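Local coordinates for carboxylesterase (Uncultured bacterium, PDB 5GMX), which hydrolyses carboxylic esters and, as a family VIII carboxylesterase with a beta-lactamase-type fold, also acts on oxyimino cephalosporins, at residues T303-F308 and R317-R322; E330-N335 and F348-T353; L282-T287 and K354-M359; V81-D86 and R292-K297; M76-V81 and R322-N327. All coordinates share one frame; numbering follows the deposited sequence.

How the contacts relate
Contacts 2, 3 and 5 are largely buried; contacts 1 and 4 are partly buried and reach the surface. Contacts 2, 3 and 5 reach the same seven-stranded antiparallel sheet, and contacts 4 and 5 both use helix 72-86. Contact 1 touches contact 5 through the backbone of Arg319 and Leu326, and the two share Arg322. Contact 5 is mostly apolar with one water bridge, and its centre lies about 8 Å from the centre of the chain. Contact 2 joins aromatic packing to an amide-carboxylate bond. Contacts 3 and 4, farther out, rest on polar side chains around helix ends. Contact 1 is the most charged, with two salt bridges and a stacked arginine.

Contact 1 of 5, residues T303-F308 and R317-R322; sequences TREECF and RMRWSR
This is a two-stranded antiparallel hairpin, strands 307-310 and 317-320, that leads on to strand 325-326 at the edge of the main sheet. Cys307 lies against Trp320 as a hydrogen-bonded pair. Glu306 and Cys307 both face Trp320, which makes a classic beta bulge. Trp320 O takes both of their N-H groups, from Glu306 N at 2.6 Å and from Cys307 N at 3.1 Å. Trp320 N returns a bond to Cys307 O.

Phe308 lies between two arginines. The guanidinium of Arg317 stacks on one ring face, with centres 3.9 Å apart and planes at 18°, a cation-pi contact. A bend at chi3 (68°) turns the Arg317 group over the ring. Arg319 CB covers the opposite face, 3.8 Å from the Phe308 ring centroid. The extended Arg319 chain runs on to Glu305, where NE meets OE1 at 2.7 Å. This salt bridge is nearly straight at 166°, but OE1 is approached from above the carboxylate plane.

The second salt bridge is side-on. Arg322 NE and NH2 both hold Glu306 OE2, NE at 2.6 Å and NH2 at 2.9 Å. Both come from the same face of the carboxylate. Arg304 CB lies over one face of this guanidinium, and Arg322 NH1 goes to Glu301 O. The Cys307 sulfur sits at the edge of the Trp320 indole.

The hairpin is flanked by strand 325-326, where Leu326 bonds to Arg319 through the backbone and Ile325 packs on Trp320. Trp320 also touches His341 of strand 339-342, while Ala114 of helix 113-117 meets Glu306 and Arg322.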
# COMPACT_ATOMS: atom_id res chain seq x y z
N THR A 303 -12.03 7.88 -1.17
CA THR A 303 -11.56 8.28 0.16
C THR A 303 -12.67 8.66 1.14
O THR A 303 -12.38 9.16 2.23
CB THR A 303 -10.56 9.44 0.07
OG1 THR A 303 -11.16 10.54 -0.63
CG2 THR A 303 -9.31 9.00 -0.67
N ARG A 304 -13.93 8.40 0.79
CA ARG A 304 -15.03 8.58 1.73
C ARG A 304 -14.81 7.73 2.96
O ARG A 304 -14.49 6.54 2.86
CB ARG A 304 -16.37 8.20 1.11
CG ARG A 304 -16.95 9.20 0.14
CD ARG A 304 -18.39 8.82 -0.22
NE ARG A 304 -18.91 9.66 -1.29
CZ ARG A 304 -19.57 10.81 -1.10
NH1 ARG A 304 -19.79 11.26 0.13
NH2 ARG A 304 -19.99 11.50 -2.15
N GLU A 305 -14.97 8.32 4.14
CA GLU A 305 -14.84 7.55 5.37
C GLU A 305 -15.96 6.52 5.44
O GLU A 305 -17.14 6.85 5.29
CB GLU A 305 -14.88 8.45 6.60
CG GLU A 305 -14.67 7.68 7.89
CD GLU A 305 -14.82 8.56 9.11
OE1 GLU A 305 -14.17 9.63 9.17
OE2 GLU A 305 -15.60 8.18 10.01
N GLU A 306 -15.58 5.26 5.65
CA GLU A 306 -16.54 4.17 5.72
C GLU A 306 -16.79 3.81 7.17
O GLU A 306 -17.92 3.52 7.55
CB GLU A 306 -16.05 2.96 4.94
CG GLU A 306 -16.29 3.07 3.44
CD GLU A 306 -17.78 3.04 3.10
OE1 GLU A 306 -18.50 2.23 3.73
OE2 GLU A 306 -18.22 3.82 2.24
N CYS A 307 -15.74 3.83 7.98
CA CYS A 307 -15.95 3.58 9.41
C CYS A 307 -14.81 4.13 10.24
O CYS A 307 -13.74 4.43 9.72
CB CYS A 307 -16.16 2.08 9.67
SG CYS A 307 -14.90 0.90 9.01
N PHE A 308 -15.05 4.30 11.54
CA PHE A 308 -14.03 4.78 12.46
C PHE A 308 -14.22 4.07 13.80
O PHE A 308 -14.93 4.57 14.66
CB PHE A 308 -14.10 6.30 12.60
CG PHE A 308 -12.89 6.92 13.25
CD1 PHE A 308 -11.82 6.14 13.67
CD2 PHE A 308 -12.80 8.29 13.42
CE1 PHE A 308 -10.70 6.71 14.27
CE2 PHE A 308 -11.69 8.88 14.00
CZ PHE A 308 -10.64 8.08 14.43
N ARG A 317 -8.38 2.23 17.25
CA ARG A 317 -9.40 2.83 16.40
C ARG A 317 -8.81 3.17 15.03
O ARG A 317 -7.90 3.99 14.93
CB ARG A 317 -9.98 4.09 17.04
CG ARG A 317 -10.63 3.88 18.38
CD ARG A 317 -11.33 5.15 18.82
NE ARG A 317 -12.48 5.45 17.97
CZ ARG A 317 -12.77 6.66 17.50
NH1 ARG A 317 -11.99 7.69 17.79
NH2 ARG A 317 -13.85 6.84 16.74
N MSE A 318 -9.31 2.53 13.98
CA MSE A 318 -8.89 2.83 12.63
C MSE A 318 -9.99 3.60 11.94
O MSE A 318 -11.19 3.32 12.12
CB MSE A 318 -8.56 1.55 11.86
CG MSE A 318 -7.44 0.74 12.46
SE MSE A 318 -5.75 1.74 12.31
CE MSE A 318 -5.55 1.67 10.36
N ARG A 319 -9.56 4.59 11.16
CA ARG A 319 -10.45 5.39 10.34
C ARG A 319 -10.30 4.97 8.88
O ARG A 319 -9.40 5.43 8.17
CB ARG A 319 -10.14 6.87 10.52
CG ARG A 319 -11.14 7.79 9.88
CD ARG A 319 -10.76 9.23 10.10
NE ARG A 319 -11.54 10.12 9.25
CZ ARG A 319 -11.07 11.22 8.69
NH1 ARG A 319 -9.81 11.59 8.88
NH2 ARG A 319 -11.87 11.96 7.93
N TRP A 320 -11.19 4.07 8.45
CA TRP A 320 -11.10 3.46 7.13
C TRP A 320 -11.98 4.14 6.09
O TRP A 320 -13.18 4.43 6.33
CB TRP A 320 -11.51 1.97 7.20
CG TRP A 320 -10.58 1.07 7.95
CD1 TRP A 320 -10.85 0.39 9.11
CD2 TRP A 320 -9.25 0.70 7.58
NE1 TRP A 320 -9.77 -0.36 9.49
CE2 TRP A 320 -8.77 -0.19 8.57
CE3 TRP A 320 -8.41 1.03 6.51
CZ2 TRP A 320 -7.49 -0.74 8.52
CZ3 TRP A 320 -7.14 0.48 6.46
CH2 TRP A 320 -6.69 -0.39 7.47
N SER A 321 -11.38 4.35 4.92
CA SER A 321 -12.11 4.70 3.71
C SER A 321 -12.19 3.46 2.82
O SER A 321 -11.97 2.34 3.28
CB SER A 321 -11.44 5.86 2.98
OG SER A 321 -10.16 5.49 2.49
N ARG A 322 -12.46 3.66 1.53
CA ARG A 322 -12.52 2.53 0.62
C ARG A 322 -11.12 2.05 0.23
O ARG A 322 -10.73 2.12 -0.93
CB ARG A 322 -13.33 2.88 -0.63
CG ARG A 322 -14.84 2.97 -0.40
CD ARG A 322 -15.29 4.37 -0.09
NE ARG A 322 -16.73 4.38 0.15
CZ ARG A 322 -17.63 4.80 -0.73
NH1 ARG A 322 -17.24 5.28 -1.90
NH2 ARG A 322 -18.92 4.76 -0.42

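Contact 2 of 5, residues E330-N335 and F348-T353; sequences ELYGPN and FGFADT
Tyr332 and Phe350 lie nearly parallel but slid past each other in opposite directions, with ring planes at 16° and centroids 5.2 Å apart. The rings barely overlap. Each instead lays its CB over the other ring: Tyr332 CB is 4.0 Å from the Phe350 centroid, and Phe350 CB is 3.9 Å from the Tyr332 centroid. These are paired CH-pi contacts.

The polar link is from Asn335 ND2 to Asp352 OD1, at 2.7 Å. The amide reaches OD1 from above the carboxylate plane, 65° out of it. Asn335 has CG anti to the backbone N (chi1 178°), which carries the amide to the carboxylate. One water joins Tyr332 O to Asn335 N, with a weak bond to Asp352 OD2. Another joins Asn335 ND2 to Thr353 OG1.

Further out, Tyr332 OH bonds to Ser342 OG, Asp352 OD2 to Tyr384 OH, and Asn335 OD1 to Lys354 NZ. A type I turn from Glu330 to Gly333 presents Tyr332, and Tyr332 N is bonded to Asn327 OD1.

The loop packs on strand 348-352, which runs between strands 339-342 and 357-363 in the main antiparallel sheet. Helix 374-385 touches Phe350 through Ile380 and Tyr384.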
# COMPACT_ATOMS: atom_id res chain seq x y z
N GLU A 330 -2.46 13.06 13.33
CA GLU A 330 -1.39 13.58 12.47
C GLU A 330 -0.39 12.53 11.97
O GLU A 330 0.76 12.85 11.66
CB GLU A 330 -0.66 14.72 13.18
CG GLU A 330 -1.59 15.88 13.52
CD GLU A 330 -0.89 17.23 13.55
OE1 GLU A 330 0.32 17.26 13.88
OE2 GLU A 330 -1.54 18.25 13.23
N LEU A 331 -0.85 11.28 11.88
CA LEU A 331 -0.08 10.20 11.28
C LEU A 331 0.46 10.60 9.91
O LEU A 331 1.61 10.32 9.59
CB LEU A 331 -0.96 8.95 11.13
CG LEU A 331 -0.41 7.75 10.36
CD1 LEU A 331 0.80 7.15 11.04
CD2 LEU A 331 -1.50 6.72 10.20
N TYR A 332 -0.38 11.29 9.14
CA TYR A 332 -0.01 11.71 7.79
C TYR A 332 0.04 13.23 7.67
O TYR A 332 -0.39 13.78 6.65
CB TYR A 332 -1.00 11.15 6.76
CG TYR A 332 -0.97 9.64 6.63
CD1 TYR A 332 0.23 8.94 6.74
CD2 TYR A 332 -2.13 8.92 6.40
CE1 TYR A 332 0.27 7.58 6.63
CE2 TYR A 332 -2.10 7.55 6.28
CZ TYR A 332 -0.91 6.88 6.40
OH TYR A 332 -0.88 5.51 6.28
N GLY A 333 0.55 13.90 8.70
CA GLY A 333 0.70 15.35 8.67
C GLY A 333 -0.48 16.11 9.24
O GLY A 333 -1.39 15.51 9.85
N PRO A 334 -0.49 17.45 9.06
CA PRO A 334 -1.47 18.40 9.61
C PRO A 334 -2.83 18.49 8.90
O PRO A 334 -3.76 19.04 9.49
CB PRO A 334 -0.74 19.74 9.49
CG PRO A 334 0.15 19.57 8.32
CD PRO A 334 0.61 18.14 8.36
N ASN A 335 -2.96 17.99 7.68
CA ASN A 335 -4.27 17.95 7.02
C ASN A 335 -5.06 16.76 7.56
O ASN A 335 -4.66 15.60 7.37
CB ASN A 335 -4.12 17.90 5.49
CG ASN A 335 -5.46 17.81 4.75
OD1 ASN A 335 -6.53 17.91 5.35
ND2 ASN A 335 -5.40 17.63 3.44
N PHE A 348 5.86 3.89 3.91
CA PHE A 348 4.52 4.46 3.83
C PHE A 348 4.38 5.35 2.61
O PHE A 348 5.37 5.74 1.99
CB PHE A 348 4.16 5.27 5.08
CG PHE A 348 4.97 6.52 5.23
CD1 PHE A 348 6.21 6.49 5.84
CD2 PHE A 348 4.50 7.73 4.73
CE1 PHE A 348 6.96 7.64 5.96
CE2 PHE A 348 5.25 8.89 4.85
CZ PHE A 348 6.48 8.84 5.47
N GLY A 349 3.14 5.68 2.29
CA GLY A 349 2.88 6.70 1.30
C GLY A 349 1.60 7.40 1.67
O GLY A 349 0.70 6.78 2.26
N PHE A 350 1.51 8.70 1.36
CA PHE A 350 0.22 9.38 1.53
C PHE A 350 0.04 10.60 0.63
O PHE A 350 0.99 11.14 0.05
CB PHE A 350 -0.01 9.77 3.00
CG PHE A 350 0.85 10.91 3.47
CD1 PHE A 350 0.41 12.22 3.35
CD2 PHE A 350 2.10 10.66 4.02
CE1 PHE A 350 1.20 13.28 3.78
CE2 PHE A 350 2.90 11.72 4.45
CZ PHE A 350 2.45 13.03 4.33
N ALA A 351 -1.21 11.01 0.52
CA ALA A 351 -1.62 12.16 -0.27
C ALA A 351 -2.38 13.18 0.58
O ALA A 351 -3.18 12.81 1.45
CB ALA A 351 -2.47 11.72 -1.44
N ASP A 352 -2.12 14.45 0.28
CA ASP A 352 -2.73 15.61 0.92
C ASP A 352 -3.25 16.51 -0.20
O ASP A 352 -2.47 17.21 -0.84
CB ASP A 352 -1.69 16.35 1.79
CG ASP A 352 -2.19 17.69 2.36
OD1 ASP A 352 -3.26 18.20 1.96
OD2 ASP A 352 -1.48 18.28 3.22
N THR A 353 -4.56 16.48 -0.45
CA THR A 353 -5.11 17.23 -1.58
C THR A 353 -5.12 18.74 -1.35
O THR A 353 -5.20 19.51 -2.31
CB THR A 353 -6.55 16.78 -1.93
OG1 THR A 353 -7.43 17.15 -0.86
CG2 THR A 353 -6.62 15.29 -2.16
O HOH W 1 -1.32 16.31 5.93
O HOH W 2 -7.86 17.39 1.63

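Contact 3 of 5, residues L282-T287 and K354-M359; sequences LANGGT and KARLGM
The amide of Asn284 and the guanidinium of Arg356 lie almost in one plane, 11° apart, and meet edge to edge. Arg356 comes side-on and uses two nitrogens on one oxygen. Arg356 NE is 2.6 Å from Asn284 OD1 and meets it nearly along the C=O axis. Arg356 NH2 is 2.8 Å from the same Asn284 OD1 and lies in the carbonyl plane, on a lone pair. Both bonds also lie in the guanidinium plane. The Arg356 chain bends at chi3 (67°), which swings the NE edge round to the asparagine.

The other end of the amide is held too. Asn284 ND2 gives its N-H to Thr287 O at 3.0 Å, from above that carbonyl plane. The two ends together fix which way round the amide sits.

Beside this pair the backbones come close. Ala283 O is 3.3 Å from Arg356 CA, a CA-H...O contact with an angle of 159° at the hydrogen. Ala283 CB points toward the strand and packs on the carbonyl of Leu357. Gly358 offers only backbone here.

The contact joins the C-terminal end of helix 272-283 to the start of strand 357-363. Asn284 is the first residue past the helix. Arg356 belongs to a G1 beta bulge, where it and Leu357 both face Asp352, in the turn from strand 348-352 to strand 357-363. Arg356 NH1 has Glu41 as a long, weak ion partner.

The main bonds to Asn284 pair a charged donor with a neutral acceptor, and the arginine charge would probably polarise the amide carbonyl that accepts them.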
# COMPACT_ATOMS: atom_id res chain seq x y z
N LEU A 282 -2.47 11.46 -7.03
CA LEU A 282 -3.71 11.52 -6.24
C LEU A 282 -3.91 12.83 -5.47
O LEU A 282 -5.03 13.27 -5.27
CB LEU A 282 -3.78 10.35 -5.26
CG LEU A 282 -3.81 8.97 -5.93
CD1 LEU A 282 -3.95 7.85 -4.90
CD2 LEU A 282 -4.88 8.88 -7.02
N ALA A 283 -2.82 13.42 -5.01
CA ALA A 283 -2.88 14.66 -4.26
C ALA A 283 -3.13 15.84 -5.18
O ALA A 283 -3.58 16.90 -4.74
CB ALA A 283 -1.60 14.85 -3.48
N ASN A 284 -2.84 15.66 -6.47
CA ASN A 284 -2.96 16.76 -7.43
C ASN A 284 -4.23 16.65 -8.28
O ASN A 284 -4.26 17.09 -9.43
CB ASN A 284 -1.72 16.81 -8.32
CG ASN A 284 -1.64 18.10 -9.12
OD1 ASN A 284 -1.88 19.18 -8.58
ND2 ASN A 284 -1.29 17.99 -10.40
N GLY A 285 -5.27 16.05 -7.72
CA GLY A 285 -6.52 15.92 -8.43
C GLY A 285 -6.51 14.85 -9.51
O GLY A 285 -7.37 14.84 -10.39
N GLY A 286 -5.54 13.95 -9.47
CA GLY A 286 -5.54 12.82 -10.38
C GLY A 286 -4.52 12.93 -11.49
O GLY A 286 -4.49 12.10 -12.39
N THR A 287 -3.67 13.95 -11.42
CA THR A 287 -2.71 14.23 -12.48
C THR A 287 -1.27 14.38 -11.96
O THR A 287 -1.02 15.02 -10.94
CB THR A 287 -3.09 15.52 -13.25
OG1 THR A 287 -4.45 15.41 -13.72
CG2 THR A 287 -2.16 15.76 -14.43
N LYS A 354 -5.08 19.17 -0.10
CA LYS A 354 -5.04 20.61 0.20
C LYS A 354 -3.71 21.22 -0.24
O LYS A 354 -3.69 22.19 -1.01
CB LYS A 354 -5.28 20.87 1.69
CG LYS A 354 -6.68 20.49 2.17
CD LYS A 354 -6.95 21.01 3.58
CE LYS A 354 -8.39 20.76 4.03
NZ LYS A 354 -8.67 19.33 4.41
N ALA A 355 -2.60 20.64 0.21
CA ALA A 355 -1.28 21.12 -0.19
C ALA A 355 -0.86 20.56 -1.55
O ALA A 355 0.21 20.90 -2.06
CB ALA A 355 -0.25 20.75 0.87
N ARG A 356 -1.71 19.71 -2.13
CA ARG A 356 -1.38 19.01 -3.37
C ARG A 356 -0.04 18.28 -3.24
O ARG A 356 0.80 18.29 -4.14
CB ARG A 356 -1.39 19.98 -4.56
CG ARG A 356 -2.81 20.47 -4.88
CD ARG A 356 -2.82 21.67 -5.80
NE ARG A 356 -2.34 21.35 -7.14
CZ ARG A 356 -1.94 22.25 -8.04
NH1 ARG A 356 -1.97 23.55 -7.75
NH2 ARG A 356 -1.52 21.86 -9.24
N LEU A 357 0.13 17.61 -2.10
CA LEU A 357 1.39 16.98 -1.74
C LEU A 357 1.26 15.47 -1.70
O LEU A 357 0.33 14.95 -1.09
CB LEU A 357 1.86 17.51 -0.38
CG LEU A 357 3.11 16.98 0.33
CD1 LEU A 357 3.71 18.06 1.22
CD2 LEU A 357 2.80 15.74 1.18
N GLY A 358 2.17 14.75 -2.34
CA GLY A 358 2.22 13.31 -2.22
C GLY A 358 3.58 12.92 -1.68
O GLY A 358 4.58 13.54 -2.03
N MSE A 359 3.64 11.89 -0.85
CA MSE A 359 4.91 11.53 -0.24
C MSE A 359 5.10 10.03 -0.19
O MSE A 359 4.15 9.28 0.08
CB MSE A 359 5.01 12.11 1.18
CG MSE A 359 6.35 11.83 1.84
SE MSE A 359 6.52 12.52 3.68
CE MSE A 359 5.90 14.35 3.37

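Contact 4 of 5, residues V81-D86 and R292-K297; sequences VGVLAD and RIISAK
Val83 and Ile294 mark the closest backbone approach, with CA atoms 5.9 Å apart, where the last turns of helix 72-86 pass the loop that leads into helix 296-302. Ser295 is the N-cap of that second helix, and its OG accepts from the backbone N of Gly298.

Asp86 carries the contact. Its carboxylate takes two bonds from one residue. Ser295 OG donates to Asp86 OD1 at 2.6 Å, on the syn side of the carboxylate. Ser295 N donates to Asp86 OD2 at 3.0 Å and is nearly straight at 172°, though it comes from above the carboxylate plane. CG of Asp86 is anti to the backbone N (chi1 -170°), which sends the carboxylate out toward the loop. The N-cap serine is thus tied to the neighbouring helix through both its hydroxyl and its backbone.

Ile294 points toward the helix. Ile294 CG1 lies 3.4 Å from Asp86 OD2, and its CD1 reaches the backbone of Gly82 and the CG2 branch of Val83. Behind it, Ile294 packs on Ile299, Met302 and Leu282. Lys297 lays CD along Asp86 OD1, but its ammonium stays beyond salt-bridge distance.

Two waters line the seam. One donates to Ala85 O and weakly accepts from Lys297 NZ. The other donates to Asp86 OD2 at 2.9 Å, with a weak second bond to Ile293 O.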
# COMPACT_ATOMS: atom_id res chain seq x y z
N VAL A 81 -8.86 -0.04 -7.71
CA VAL A 81 -10.32 -0.15 -7.62
C VAL A 81 -10.91 1.22 -7.87
O VAL A 81 -11.87 1.36 -8.65
CB VAL A 81 -10.79 -0.69 -6.25
CG1 VAL A 81 -12.31 -0.58 -6.14
CG2 VAL A 81 -10.35 -2.14 -6.08
N GLY A 82 -10.27 2.23 -7.29
CA GLY A 82 -10.72 3.59 -7.44
C GLY A 82 -10.77 4.00 -8.89
O GLY A 82 -11.74 4.61 -9.35
N VAL A 83 -9.72 3.63 -9.64
CA VAL A 83 -9.65 4.04 -11.04
C VAL A 83 -10.79 3.35 -11.77
O VAL A 83 -11.51 3.98 -12.56
CB VAL A 83 -8.29 3.70 -11.68
CG1 VAL A 83 -8.34 3.86 -13.20
CG2 VAL A 83 -7.19 4.58 -11.06
N LEU A 84 -10.98 2.07 -11.46
CA LEU A 84 -12.02 1.31 -12.15
C LEU A 84 -13.39 1.84 -11.75
O LEU A 84 -14.32 1.82 -12.56
CB LEU A 84 -11.92 -0.19 -11.85
CG LEU A 84 -10.70 -0.89 -12.46
CD1 LEU A 84 -10.61 -2.32 -11.96
CD2 LEU A 84 -10.75 -0.85 -13.99
N ALA A 85 -13.51 2.35 -10.52
CA ALA A 85 -14.80 2.87 -10.12
C ALA A 85 -15.04 4.17 -10.88
O ALA A 85 -16.17 4.47 -11.29
CB ALA A 85 -14.87 3.09 -8.62
N ASP A 86 -13.95 4.90 -11.12
CA ASP A 86 -14.04 6.21 -11.76
C ASP A 86 -14.44 6.05 -13.22
O ASP A 86 -15.08 6.92 -13.78
CB ASP A 86 -12.71 6.97 -11.64
CG ASP A 86 -12.82 8.43 -12.08
OD1 ASP A 86 -13.70 9.14 -11.56
OD2 ASP A 86 -12.02 8.85 -12.95
N ARG A 292 -3.21 12.27 -16.74
CA ARG A 292 -4.29 11.98 -15.80
C ARG A 292 -4.61 10.49 -15.69
O ARG A 292 -4.79 9.82 -16.70
CB ARG A 292 -5.57 12.73 -16.19
CG ARG A 292 -6.76 12.38 -15.31
CD ARG A 292 -7.97 13.25 -15.61
NE ARG A 292 -7.71 14.68 -15.41
CZ ARG A 292 -7.68 15.26 -14.22
NH1 ARG A 292 -7.87 14.55 -13.12
NH2 ARG A 292 -7.45 16.57 -14.12
N ILE A 293 -4.67 9.97 -14.47
CA ILE A 293 -5.05 8.57 -14.28
C ILE A 293 -6.45 8.46 -13.69
O ILE A 293 -7.08 7.40 -13.77
CB ILE A 293 -4.05 7.81 -13.37
CG1 ILE A 293 -3.88 8.52 -12.03
CG2 ILE A 293 -2.70 7.63 -14.06
CD1 ILE A 293 -3.10 7.71 -11.01
N ILE A 294 -6.95 9.55 -13.12
CA ILE A 294 -8.27 9.54 -12.50
C ILE A 294 -8.83 10.95 -12.33
O ILE A 294 -8.07 11.92 -12.25
CB ILE A 294 -8.21 8.83 -11.13
CG1 ILE A 294 -9.60 8.43 -10.67
CG2 ILE A 294 -7.51 9.71 -10.09
CD1 ILE A 294 -9.56 7.63 -9.43
N SER A 295 -10.15 11.07 -12.31
CA SER A 295 -10.81 12.34 -12.02
C SER A 295 -10.80 12.65 -10.51
O SER A 295 -10.68 11.74 -9.69
CB SER A 295 -12.25 12.35 -12.55
OG SER A 295 -13.11 11.65 -11.67
N ALA A 296 -10.93 13.93 -10.16
CA ALA A 296 -10.99 14.35 -8.76
C ALA A 296 -12.21 13.77 -8.02
O ALA A 296 -12.14 13.48 -6.82
CB ALA A 296 -11.00 15.86 -8.68
N LYS A 297 -13.33 13.63 -8.73
CA LYS A 297 -14.52 12.97 -8.20
C LYS A 297 -14.18 11.55 -7.77
O LYS A 297 -14.59 11.10 -6.71
CB LYS A 297 -15.65 12.96 -9.24
CG LYS A 297 -16.59 11.74 -9.17
CD LYS A 297 -16.36 10.80 -10.34
CE LYS A 297 -17.46 9.76 -10.49
NZ LYS A 297 -17.28 8.53 -9.64
O HOH W 3 -18.08 6.61 -12.19
O HOH W 4 -10.43 7.13 -14.65

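Contact 5 of 5, residues M76-V81 and R322-N327; sequences MAATVV and RGFILN
Ala78 and Phe324 make the main apolar contact. The methyl of Ala78 sits over one face of the phenyl ring, with CB 4.0 Å from the Phe324 centroid and 25° off the ring normal. This is a CH-pi contact, offset toward the rim, with Ala78 CB 3.6 Å from Phe324 CE2. Phe324 has CG beside its own backbone N (chi1 -64°), which turns the ring toward the helix. Ala78 CB also rests on Gly323, 3.8 Å from Gly323 CA. Ala78 CA and Gly323 CA are 5.0 Å apart. With no side chain and a positive phi (117°), Gly323 lets the loop come this close.

At the ring edge the contact is of another kind. Thr79 OG1 lies near the ring plane, 3.4 Å from Phe324 CZ. The hydroxyl has its own polar partner, Gly75 O, one turn earlier in the helix.

Residues 76-81 are buried in helix 72-86, which follows Ser71 in this beta-lactamase-type fold. Ser71 and Lys74 line the ligand pocket and are consistent with the SxxK motif of this family. The loop 322-324 leads into strand 325-326, an edge strand of the main sheet.

The polar link is a water that donates to Ala78 O at 3.0 Å and to Arg322 O at 2.7 Å. Beyond the ring, Phe339 meets Phe324 edge-to-face, and Tyr279 of helix 272-283 packs on it.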
# COMPACT_ATOMS: atom_id res chain seq x y z
N MSE A 76 -1.85 0.93 -3.09
CA MSE A 76 -1.76 0.75 -4.53
C MSE A 76 -2.95 -0.06 -5.04
O MSE A 76 -3.57 0.31 -6.05
CB MSE A 76 -0.45 0.07 -4.91
CG MSE A 76 0.76 0.82 -4.36
SE MSE A 76 0.86 2.69 -4.98
CE MSE A 76 2.49 3.18 -4.06
N ALA A 77 -3.30 -1.11 -4.30
CA ALA A 77 -4.40 -1.96 -4.75
C ALA A 77 -5.68 -1.13 -4.74
O ALA A 77 -6.49 -1.21 -5.66
CB ALA A 77 -4.55 -3.21 -3.88
N ALA A 78 -5.82 -0.30 -3.70
CA ALA A 78 -7.05 0.46 -3.55
C ALA A 78 -7.16 1.42 -4.73
O ALA A 78 -8.27 1.68 -5.24
CB ALA A 78 -7.09 1.21 -2.22
N THR A 79 -6.01 1.91 -5.20
CA THR A 79 -6.04 2.89 -6.27
C THR A 79 -6.61 2.25 -7.53
O THR A 79 -7.42 2.87 -8.22
CB THR A 79 -4.65 3.49 -6.53
OG1 THR A 79 -4.23 4.18 -5.35
CG2 THR A 79 -4.71 4.48 -7.67
N VAL A 80 -6.25 0.99 -7.77
CA VAL A 80 -6.78 0.29 -8.94
C VAL A 80 -8.31 0.30 -8.88
O VAL A 80 -8.97 0.67 -9.86
CB VAL A 80 -6.28 -1.17 -9.04
CG1 VAL A 80 -6.99 -1.89 -10.18
CG2 VAL A 80 -4.78 -1.19 -9.27
N VAL A 81 -8.86 -0.04 -7.71
CA VAL A 81 -10.32 -0.15 -7.62
C VAL A 81 -10.91 1.22 -7.87
O VAL A 81 -11.87 1.36 -8.65
CB VAL A 81 -10.79 -0.69 -6.25
CG1 VAL A 81 -12.31 -0.58 -6.14
CG2 VAL A 81 -10.35 -2.14 -6.08
N ARG A 322 -12.46 3.66 1.53
CA ARG A 322 -12.52 2.53 0.62
C ARG A 322 -11.12 2.05 0.23
O ARG A 322 -10.73 2.12 -0.93
CB ARG A 322 -13.33 2.88 -0.63
CG ARG A 322 -14.84 2.97 -0.40
CD ARG A 322 -15.29 4.37 -0.09
NE ARG A 322 -16.73 4.38 0.15
CZ ARG A 322 -17.63 4.80 -0.73
NH1 ARG A 322 -17.24 5.28 -1.90
NH2 ARG A 322 -18.92 4.76 -0.42
N GLY A 323 -10.38 1.58 1.22
CA GLY A 323 -9.07 1.00 0.99
C GLY A 323 -7.92 1.76 1.61
O GLY A 323 -6.85 1.18 1.84
N PHE A 324 -8.11 3.04 1.88
CA PHE A 324 -7.03 3.87 2.43
C PHE A 324 -7.23 4.17 3.90
O PHE A 324 -8.36 4.32 4.36
CB PHE A 324 -6.92 5.19 1.67
CG PHE A 324 -6.54 5.04 0.22
CD1 PHE A 324 -5.20 4.99 -0.15
CD2 PHE A 324 -7.52 4.95 -0.75
CE1 PHE A 324 -4.84 4.86 -1.48
CE2 PHE A 324 -7.17 4.81 -2.09
CZ PHE A 324 -5.83 4.77 -2.45
N ILE A 325 -6.13 4.25 4.63
CA ILE A 325 -6.14 4.80 5.97
C ILE A 325 -6.35 6.30 5.91
O ILE A 325 -5.64 7.01 5.20
CB ILE A 325 -4.81 4.52 6.70
CG1 ILE A 325 -4.58 3.01 6.86
CG2 ILE A 325 -4.79 5.22 8.06
CD1 ILE A 325 -3.20 2.68 7.43
N LEU A 326 -7.35 6.79 6.62
CA LEU A 326 -7.56 8.23 6.73
C LEU A 326 -6.82 8.75 7.95
O LEU A 326 -6.63 8.02 8.93
CB LEU A 326 -9.05 8.57 6.80
CG LEU A 326 -9.89 8.22 5.57
CD1 LEU A 326 -11.35 8.67 5.74
CD2 LEU A 326 -9.30 8.82 4.32
N ASN A 327 -6.37 9.99 7.87
CA ASN A 327 -5.50 10.58 8.86
C ASN A 327 -6.13 10.60 10.25
O ASN A 327 -7.33 10.81 10.42
CB ASN A 327 -5.11 12.00 8.44
CG ASN A 327 -3.82 12.46 9.08
OD1 ASN A 327 -3.18 11.72 9.82
ND2 ASN A 327 -3.41 13.68 8.76
O HOH W 5 -10.74 1.91 -3.64